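Long-range contacts in Mgp-operon protein 3 (Mycoplasma pneumoniae, PDB 6RJ1), which is an immunodominant surface protein, also known as P40/P90, that probably takes part in the adhesion of the bacterium to host cells: residues A[583-588]-A[677-682]; A[848-853]-A[865-870]; A[928-933]-A[943-948]. All coordinates share one frame; numbering follows the deposited sequence.

Contact 1: A[583-588]-A[677-682]; sequences AGLDSD and FNFKLN
Leu585 reaches across to Phe679 with both of its methyl groups, and the two side chains cross obliquely. CD1 of Leu585 lies in the plane of the Phe679 ring at its edge, 3.9 Å from CE2, whereas CD2 of Leu585 approaches that same CE2 at a slant, 3.7 Å away. With CG of Leu585 anti to its own carbonyl carbon (chi1 -74°), the branched end swings over to the second loop, where CD2 also comes within 3.6 Å of the Phe677 carbonyl O. Beside this apolar pair, CB of Asn678 packs 3.8 Å from the Leu585 carbonyl O, while OD1 of Asn678 turns back to the backbone N of Glu684.

Here two irregular loops meet, one between strand 575-577 and helix 591-595, the other between helix 666-673 and strand 693-699, in the region assigned to the MgpC adhesin family, itself placed in the beta-propeller clan. Each loop has a turn of its own: a type I beta turn runs from Gly584 to Ser587, and an inverse gamma turn centres on Phe679. In the beta turn, Gly584 O is gripped twice from one face of its plane, by the backbone N of Ser587 and by Ser587 OG at 2.7 Å.

Lys680 lies along the other flank. Bends in the outer part of its chain carry NZ to 3.9 Å from both Leu585 O and Ser587 O, too long for hydrogen bonds but consistent with a loose electrostatic attraction. Ala616 of strand 614-616 touches both Leu585 and Phe679.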
loop_
_atom_site.group_PDB
_atom_site.type_symbol
_atom_site.label_atom_id
_atom_site.label_comp_id
_atom_site.label_asym_id
_atom_site.label_seq_id
_atom_site.Cartn_x
_atom_site.Cartn_y
_atom_site.Cartn_z
ATOM N N ALA A 583 -9.742 -18.266 7.824
ATOM C CA ALA A 583 -10.982 -18.999 8.062
ATOM C C ALA A 583 -10.665 -20.455 8.385
ATOM O O ALA A 583 -9.772 -21.037 7.769
ATOM C CB ALA A 583 -11.862 -18.927 6.824
ATOM N N GLY A 584 -11.388 -21.016 9.352
ATOM C CA GLY A 584 -11.217 -22.396 9.800
ATOM C C GLY A 584 -11.411 -23.441 8.717
ATOM O O GLY A 584 -12.058 -23.173 7.700
ATOM N N LEU A 585 -10.843 -24.645 8.928
ATOM C CA LEU A 585 -10.945 -25.761 7.984
ATOM C C LEU A 585 -12.391 -26.229 7.802
ATOM O O LEU A 585 -12.771 -26.681 6.722
ATOM C CB LEU A 585 -10.059 -26.934 8.428
ATOM C CG LEU A 585 -8.557 -26.762 8.235
ATOM C CD1 LEU A 585 -7.790 -27.824 8.992
ATOM C CD2 LEU A 585 -8.171 -26.800 6.768
ATOM N N ASP A 586 -13.188 -26.076 8.859
ATOM C CA ASP A 586 -14.596 -26.446 8.965
ATOM C C ASP A 586 -15.565 -25.319 8.551
ATOM O O ASP A 586 -16.757 -25.410 8.854
ATOM C CB ASP A 586 -14.887 -26.891 10.412
ATOM C CG ASP A 586 -14.694 -25.795 11.447
ATOM O OD1 ASP A 586 -13.666 -25.077 11.377
ATOM O OD2 ASP A 586 -15.559 -25.659 12.327
ATOM N N SER A 587 -15.071 -24.271 7.862
ATOM C CA SER A 587 -15.927 -23.170 7.415
ATOM C C SER A 587 -16.968 -23.668 6.427
ATOM O O SER A 587 -16.700 -24.602 5.663
ATOM C CB SER A 587 -15.102 -22.084 6.737
ATOM O OG SER A 587 -14.166 -21.498 7.619
ATOM N N ASP A 588 -18.153 -23.035 6.438
ATOM C CA ASP A 588 -19.221 -23.356 5.500
ATOM C C ASP A 588 -18.843 -22.833 4.110
ATOM O O ASP A 588 -18.000 -21.935 3.997
ATOM C CB ASP A 588 -20.569 -22.790 5.974
ATOM C CG ASP A 588 -21.126 -23.485 7.200
ATOM O OD1 ASP A 588 -21.193 -24.743 7.198
ATOM O OD2 ASP A 588 -21.506 -22.778 8.159
ATOM N N PHE A 677 -5.925 -24.289 2.363
ATOM C CA PHE A 677 -7.053 -24.858 1.633
ATOM C C PHE A 677 -7.759 -25.842 2.527
ATOM O O PHE A 677 -7.112 -26.488 3.351
ATOM C CB PHE A 677 -6.569 -25.576 0.358
ATOM C CG PHE A 677 -6.042 -24.666 -0.727
ATOM C CD1 PHE A 677 -4.719 -24.234 -0.715
ATOM C CD2 PHE A 677 -6.858 -24.263 -1.776
ATOM C CE1 PHE A 677 -4.231 -23.383 -1.714
ATOM C CE2 PHE A 677 -6.370 -23.415 -2.779
ATOM C CZ PHE A 677 -5.059 -22.975 -2.738
ATOM N N ASN A 678 -9.086 -25.962 2.371
ATOM C CA ASN A 678 -9.878 -26.912 3.146
ATOM C C ASN A 678 -9.657 -28.338 2.632
ATOM O O ASN A 678 -9.219 -28.521 1.491
ATOM C CB ASN A 678 -11.371 -26.526 3.156
ATOM C CG ASN A 678 -12.075 -26.430 1.817
ATOM O OD1 ASN A 678 -11.722 -27.076 0.825
ATOM N ND2 ASN A 678 -13.126 -25.627 1.770
ATOM N N PHE A 679 -9.952 -29.346 3.467
ATOM C CA PHE A 679 -9.795 -30.748 3.082
ATOM C C PHE A 679 -11.110 -31.309 2.518
ATOM O O PHE A 679 -11.627 -32.332 2.985
ATOM C CB PHE A 679 -9.202 -31.581 4.234
ATOM C CG PHE A 679 -7.806 -31.158 4.624
ATOM C CD1 PHE A 679 -6.702 -31.571 3.886
ATOM C CD2 PHE A 679 -7.594 -30.331 5.718
ATOM C CE1 PHE A 679 -5.410 -31.164 4.240
ATOM C CE2 PHE A 679 -6.304 -29.928 6.074
ATOM C CZ PHE A 679 -5.220 -30.345 5.331
ATOM N N LYS A 680 -11.644 -30.606 1.499
ATOM C CA LYS A 680 -12.878 -30.919 0.783
ATOM C C LYS A 680 -12.564 -31.193 -0.695
ATOM O O LYS A 680 -11.636 -30.587 -1.235
ATOM C CB LYS A 680 -13.865 -29.746 0.905
ATOM C CG LYS A 680 -14.348 -29.476 2.324
ATOM C CD LYS A 680 -15.349 -28.326 2.384
ATOM C CE LYS A 680 -16.369 -28.507 3.487
ATOM N NZ LYS A 680 -15.785 -28.334 4.844
ATOM N N LEU A 681 -13.328 -32.097 -1.358
ATOM C CA LEU A 681 -13.099 -32.404 -2.779
ATOM C C LEU A 681 -13.257 -31.156 -3.651
ATOM O O LEU A 681 -12.439 -30.928 -4.548
ATOM C CB LEU A 681 -13.940 -33.587 -3.271
ATOM C CG LEU A 681 -13.283 -34.944 -3.049
ATOM C CD1 LEU A 681 -14.142 -35.841 -2.175
ATOM C CD2 LEU A 681 -12.950 -35.609 -4.360
ATOM N N ASN A 682 -14.252 -30.302 -3.313
ATOM C CA ASN A 682 -14.468 -28.972 -3.910
ATOM C C ASN A 682 -13.537 -28.037 -3.126
ATOM O O ASN A 682 -13.990 -27.259 -2.279
ATOM C CB ASN A 682 -15.954 -28.516 -3.823
ATOM C CG ASN A 682 -16.808 -29.232 -2.783
ATOM O OD1 ASN A 682 -17.365 -30.309 -3.041
ATOM N ND2 ASN A 682 -16.911 -28.646 -1.588
#

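Contact 2: A[848-853]-A[865-870]; sequences LTTLKD and YTFDNG
Leu851 sets its CD1 methyl over one face of the Phe867 ring, 4.0 Å from the centroid and 18° off the ring normal, a CH-pi contact displaced toward the rim. The same methyl meets the edge of the neighbouring Tyr865 ring, 3.6 Å from CD2. CG of Leu851 stands opposite the backbone N (chi1 177°), and with chi2 at 82° CD1 lies between the two rings. Leu848 runs alongside Phe867, pointing the same way, its CD2 4.0 Å from CZ. Thr850 comes to the edge of the Phe867 ring with OG1, which is hydrogen-bonded to Asp847 O.

The backbones form an antiparallel hairpin interrupted by a classic beta bulge: Leu851 and Phe867 are a non-hydrogen-bonded pair, but Lys852 and Asp853 both face Thr866. Thr866 O accepts from Lys852 N at 2.8 Å and Asp853 N at 3.2 Å, both from one face of its plane, and Thr866 N returns a bond to Asp853 O. On the Thr850 side of the bulge, Asp868 N donates to Thr850 O at 2.9 Å.

At the polar edge Asp868 OD1 accepts from Gly870 N in an Asx turn. Lys852 NZ stays 4.2 Å from Asp868 OD2, beyond a salt bridge, and makes a weak hydrogen bond to Thr930 O. The attraction between these charges is therefore probably a modest supplement to the backbone bonds and the packing of leucine on the aromatic rings.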
loop_
_atom_site.group_PDB
_atom_site.type_symbol
_atom_site.label_atom_id
_atom_site.label_comp_id
_atom_site.label_asym_id
_atom_site.label_seq_id
_atom_site.Cartn_x
_atom_site.Cartn_y
_atom_site.Cartn_z
ATOM N N LEU A 848 7.901 -4.498 -11.468
ATOM C CA LEU A 848 6.685 -3.731 -11.186
ATOM C C LEU A 848 6.943 -2.376 -10.496
ATOM O O LEU A 848 6.054 -1.525 -10.491
ATOM C CB LEU A 848 5.664 -4.569 -10.392
ATOM C CG LEU A 848 5.096 -5.805 -11.076
ATOM C CD1 LEU A 848 4.211 -6.601 -10.112
ATOM C CD2 LEU A 848 4.335 -5.452 -12.362
ATOM N N THR A 849 8.154 -2.169 -9.938
ATOM C CA THR A 849 8.516 -0.914 -9.263
ATOM C C THR A 849 8.934 0.162 -10.276
ATOM O O THR A 849 9.056 1.330 -9.902
ATOM C CB THR A 849 9.641 -1.140 -8.223
ATOM O OG1 THR A 849 10.916 -1.273 -8.874
ATOM C CG2 THR A 849 9.385 -2.321 -7.308
ATOM N N THR A 850 9.181 -0.236 -11.542
ATOM C CA THR A 850 9.671 0.660 -12.593
ATOM C C THR A 850 8.576 1.257 -13.491
ATOM O O THR A 850 8.907 1.867 -14.511
ATOM C CB THR A 850 10.744 -0.036 -13.428
ATOM O OG1 THR A 850 10.178 -1.161 -14.092
ATOM C CG2 THR A 850 11.960 -0.434 -12.615
ATOM N N LEU A 851 7.290 1.109 -13.110
ATOM C CA LEU A 851 6.179 1.641 -13.896
ATOM C C LEU A 851 6.296 3.144 -14.082
ATOM O O LEU A 851 6.368 3.890 -13.103
ATOM C CB LEU A 851 4.814 1.255 -13.297
ATOM C CG LEU A 851 3.582 1.824 -14.018
ATOM C CD1 LEU A 851 3.204 0.994 -15.225
ATOM C CD2 LEU A 851 2.430 1.923 -13.089
ATOM N N LYS A 852 6.357 3.586 -15.341
ATOM C CA LYS A 852 6.476 5.009 -15.603
ATOM C C LYS A 852 5.156 5.600 -16.102
ATOM O O LYS A 852 4.873 6.759 -15.800
ATOM C CB LYS A 852 7.685 5.326 -16.510
ATOM C CG LYS A 852 7.396 5.632 -17.968
ATOM C CD LYS A 852 7.958 6.992 -18.334
ATOM C CE LYS A 852 8.204 7.150 -19.813
ATOM N NZ LYS A 852 9.041 8.350 -20.089
ATOM N N ASP A 853 4.325 4.807 -16.804
ATOM C CA ASP A 853 3.071 5.331 -17.334
ATOM C C ASP A 853 1.963 4.298 -17.522
ATOM O O ASP A 853 2.232 3.134 -17.820
ATOM C CB ASP A 853 3.348 6.068 -18.663
ATOM C CG ASP A 853 2.113 6.574 -19.370
ATOM O OD1 ASP A 853 1.504 7.564 -18.879
ATOM O OD2 ASP A 853 1.730 5.966 -20.394
ATOM N N TYR A 865 0.593 -0.353 -20.073
ATOM C CA TYR A 865 1.479 -0.150 -18.920
ATOM C C TYR A 865 2.921 -0.052 -19.381
ATOM O O TYR A 865 3.478 -1.037 -19.875
ATOM C CB TYR A 865 1.315 -1.287 -17.906
ATOM C CG TYR A 865 0.043 -1.202 -17.098
ATOM C CD1 TYR A 865 -1.180 -1.611 -17.637
ATOM C CD2 TYR A 865 0.056 -0.732 -15.788
ATOM C CE1 TYR A 865 -2.363 -1.515 -16.901
ATOM C CE2 TYR A 865 -1.115 -0.649 -15.037
ATOM C CZ TYR A 865 -2.323 -1.039 -15.597
ATOM O OH TYR A 865 -3.479 -0.947 -14.861
ATOM N N THR A 866 3.509 1.145 -19.250
ATOM C CA THR A 866 4.884 1.403 -19.650
ATOM C C THR A 866 5.808 1.274 -18.452
ATOM O O THR A 866 5.572 1.880 -17.410
ATOM C CB THR A 866 4.993 2.734 -20.394
ATOM O OG1 THR A 866 4.046 2.743 -21.468
ATOM C CG2 THR A 866 6.385 2.982 -20.949
ATOM N N PHE A 867 6.847 0.459 -18.606
ATOM C CA PHE A 867 7.855 0.202 -17.581
ATOM C C PHE A 867 9.212 0.690 -18.061
ATOM O O PHE A 867 9.667 0.297 -19.135
ATOM C CB PHE A 867 7.910 -1.298 -17.276
ATOM C CG PHE A 867 6.675 -1.781 -16.556
ATOM C CD1 PHE A 867 6.609 -1.759 -15.167
ATOM C CD2 PHE A 867 5.575 -2.258 -17.266
ATOM C CE1 PHE A 867 5.468 -2.196 -14.499
ATOM C CE2 PHE A 867 4.434 -2.692 -16.594
ATOM C CZ PHE A 867 4.384 -2.642 -15.217
ATOM N N ASP A 868 9.860 1.532 -17.261
ATOM C CA ASP A 868 11.149 2.138 -17.571
ATOM C C ASP A 868 12.217 1.584 -16.631
ATOM O O ASP A 868 12.112 1.783 -15.425
ATOM C CB ASP A 868 11.020 3.667 -17.402
ATOM C CG ASP A 868 12.084 4.544 -18.035
ATOM O OD1 ASP A 868 13.248 4.083 -18.157
ATOM O OD2 ASP A 868 11.762 5.709 -18.384
ATOM N N ASN A 869 13.251 0.907 -17.179
ATOM C CA ASN A 869 14.378 0.347 -16.415
ATOM C C ASN A 869 15.232 1.406 -15.688
ATOM O O ASN A 869 15.894 1.076 -14.705
ATOM C CB ASN A 869 15.245 -0.543 -17.301
ATOM C CG ASN A 869 14.612 -1.869 -17.665
ATOM O OD1 ASN A 869 13.586 -2.283 -17.109
ATOM N ND2 ASN A 869 15.217 -2.575 -18.606
ATOM N N GLY A 870 15.172 2.660 -16.153
ATOM C CA GLY A 870 15.871 3.799 -15.562
ATOM C C GLY A 870 15.313 4.208 -14.211
ATOM O O GLY A 870 15.954 4.955 -13.462
#

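Contact 3: A[928-933]-A[943-948]; sequences DLTGIL and ITKDQT
Thr930 and Gly931 share one partner, Ile943, and so form a classic beta bulge in an otherwise regular antiparallel pairing. Thr930 N donates to Ile943 O at 2.8 Å, from well above the carbonyl plane, while Ile943 N donates to Gly931 O at 2.9 Å, nearly along the C=O axis. The contrast in direction is consistent with the extra residue at the bulge. Gly931 takes a backbone conformation (phi 155°) open chiefly to glycine.

Side chains gather round the same point. Thr930 and Ile943 slant across one another with their CB atoms 3.7 Å apart. The hydroxyl of Thr930, placed opposite the carbonyl carbon (chi1 -57°), lies against the aliphatic part of Lys945, with OG1 3.3 Å from CG; the two side chains meet at about a right angle, and the lysine bends at chi3 so that CE also comes alongside the oxygen. On the far side of the bulge, CD1 of Leu933 touches CD1 of Ile943 at 4.0 Å.

Before the bulge the pairing is regular. Asp928 and Lys945 are a hydrogen-bonded pair, joined by Lys945 N to Asp928 O at 2.7 Å and by Asp928 N to Lys945 O at 3.2 Å; Leu929 and Thr944 follow as the non-hydrogen-bonded pair, after which the register shifts by one residue at the bulge.

The hairpin opens a four-stranded antiparallel sheet in which strand 928-933 forms one edge and strand 939-945 is followed by 952-959. Leu929 and Thr944 both pack on Tyr888 of strand 888-896, and Leu929 also reaches Thr866 of strand 862-868. Thr930 and Leu933 instead rest on Tyr17 of strand 13-17, close to the N terminus.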
loop_
_atom_site.group_PDB
_atom_site.type_symbol
_atom_site.label_atom_id
_atom_site.label_comp_id
_atom_site.label_asym_id
_atom_site.label_seq_id
_atom_site.Cartn_x
_atom_site.Cartn_y
_atom_site.Cartn_z
ATOM N N ASP A 928 17.155 4.238 -23.466
ATOM C CA ASP A 928 16.402 5.051 -22.513
ATOM C C ASP A 928 15.179 5.631 -23.191
ATOM O O ASP A 928 15.300 6.325 -24.190
ATOM C CB ASP A 928 17.280 6.141 -21.887
ATOM C CG ASP A 928 18.351 5.570 -20.980
ATOM O OD1 ASP A 928 17.988 4.906 -19.970
ATOM O OD2 ASP A 928 19.550 5.780 -21.277
ATOM N N LEU A 929 14.000 5.314 -22.665
ATOM C CA LEU A 929 12.731 5.728 -23.236
ATOM C C LEU A 929 12.304 7.173 -22.917
ATOM O O LEU A 929 12.234 7.558 -21.745
ATOM C CB LEU A 929 11.659 4.730 -22.797
ATOM C CG LEU A 929 10.242 4.998 -23.254
ATOM C CD1 LEU A 929 9.993 4.450 -24.643
ATOM C CD2 LEU A 929 9.279 4.416 -22.284
ATOM N N THR A 930 11.973 7.949 -23.975
ATOM C CA THR A 930 11.444 9.319 -23.865
ATOM C C THR A 930 9.917 9.221 -23.663
ATOM O O THR A 930 9.325 10.001 -22.908
ATOM C CB THR A 930 11.813 10.133 -25.110
ATOM O OG1 THR A 930 13.227 10.121 -25.267
ATOM C CG2 THR A 930 11.317 11.564 -25.057
ATOM N N GLY A 931 9.317 8.248 -24.338
ATOM C CA GLY A 931 7.893 7.971 -24.276
ATOM C C GLY A 931 7.382 7.264 -25.510
ATOM O O GLY A 931 8.133 6.994 -26.448
ATOM N N ILE A 932 6.086 6.953 -25.492
ATOM C CA ILE A 932 5.375 6.279 -26.577
ATOM C C ILE A 932 4.174 7.126 -27.024
ATOM O O ILE A 932 3.354 7.533 -26.195
ATOM C CB ILE A 932 4.977 4.817 -26.182
ATOM C CG1 ILE A 932 6.221 3.993 -25.786
ATOM C CG2 ILE A 932 4.189 4.114 -27.313
ATOM C CD1 ILE A 932 5.993 2.942 -24.842
ATOM N N LEU A 933 4.075 7.389 -28.335
ATOM C CA LEU A 933 2.986 8.177 -28.915
ATOM C C LEU A 933 1.992 7.282 -29.643
ATOM O O LEU A 933 2.388 6.633 -30.614
ATOM C CB LEU A 933 3.508 9.234 -29.910
ATOM C CG LEU A 933 4.650 10.155 -29.494
ATOM C CD1 LEU A 933 5.071 11.015 -30.653
ATOM C CD2 LEU A 933 4.268 11.047 -28.325
ATOM N N ILE A 943 9.808 6.710 -28.741
ATOM C CA ILE A 943 10.905 7.685 -28.678
ATOM C C ILE A 943 11.969 7.205 -27.687
ATOM O O ILE A 943 11.653 6.817 -26.560
ATOM C CB ILE A 943 10.461 9.154 -28.395
ATOM C CG1 ILE A 943 9.017 9.501 -28.912
ATOM C CG2 ILE A 943 11.496 10.144 -28.901
ATOM C CD1 ILE A 943 8.641 9.334 -30.406
ATOM N N THR A 944 13.234 7.273 -28.113
ATOM C CA THR A 944 14.381 6.766 -27.381
ATOM C C THR A 944 15.573 7.748 -27.380
ATOM O O THR A 944 15.772 8.503 -28.328
ATOM C CB THR A 944 14.694 5.366 -27.964
ATOM O OG1 THR A 944 14.127 4.371 -27.110
ATOM C CG2 THR A 944 16.174 5.105 -28.220
ATOM N N LYS A 945 16.361 7.699 -26.297
ATOM C CA LYS A 945 17.579 8.462 -26.050
ATOM C C LYS A 945 18.750 7.487 -25.862
ATOM O O LYS A 945 18.564 6.354 -25.405
ATOM C CB LYS A 945 17.440 9.300 -24.770
ATOM C CG LYS A 945 16.490 10.484 -24.867
ATOM C CD LYS A 945 16.312 11.194 -23.513
ATOM C CE LYS A 945 15.289 10.551 -22.598
ATOM N NZ LYS A 945 15.044 11.377 -21.388
ATOM N N ASP A 946 19.961 7.959 -26.179
ATOM C CA ASP A 946 21.236 7.247 -26.056
ATOM C C ASP A 946 22.303 8.349 -25.973
ATOM O O ASP A 946 23.184 8.327 -25.110
ATOM C CB ASP A 946 21.450 6.346 -27.296
ATOM C CG ASP A 946 22.767 5.595 -27.352
ATOM O OD1 ASP A 946 23.770 6.186 -27.817
ATOM O OD2 ASP A 946 22.789 4.405 -26.963
ATOM N N GLN A 947 22.157 9.332 -26.878
ATOM C CA GLN A 947 22.933 10.548 -27.131
ATOM C C GLN A 947 22.208 11.258 -28.311
ATOM O O GLN A 947 22.584 12.368 -28.697
ATOM C CB GLN A 947 24.433 10.215 -27.423
ATOM C CG GLN A 947 24.994 10.549 -28.816
ATOM C CD GLN A 947 24.731 9.488 -29.859
ATOM O OE1 GLN A 947 23.614 8.979 -30.020
ATOM N NE2 GLN A 947 25.763 9.152 -30.616
ATOM N N THR A 948 21.139 10.596 -28.846
ATOM C CA THR A 948 20.300 11.029 -29.971
ATOM C C THR A 948 19.613 12.377 -29.708
ATOM O O THR A 948 18.733 12.490 -28.839
ATOM C CB THR A 948 19.303 9.934 -30.407
ATOM O OG1 THR A 948 19.359 8.808 -29.523
ATOM C CG2 THR A 948 19.525 9.493 -31.848
#

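The three contacts follow one another along the chain without nesting or crossing. Contact 1 comes first and closes the longest excursion, 88 residues that include both helix and strand, by joining two loops in the MgpC adhesin region. Contact 2 then closes the hairpin of strands 851-857 and 862-868, and contact 3 that of strands 928-933 and 939-945, with only 11 and 9 residues between their segments. Contact 1 stands apart, its centre 40 Å from that of contact 2 and 53 Å from that of contact 3. The two hairpins touch, their centres 14 Å apart: Thr866 CG2 packs on Leu929 CD2 at 3.5 Å, bringing together two separate antiparallel sheets.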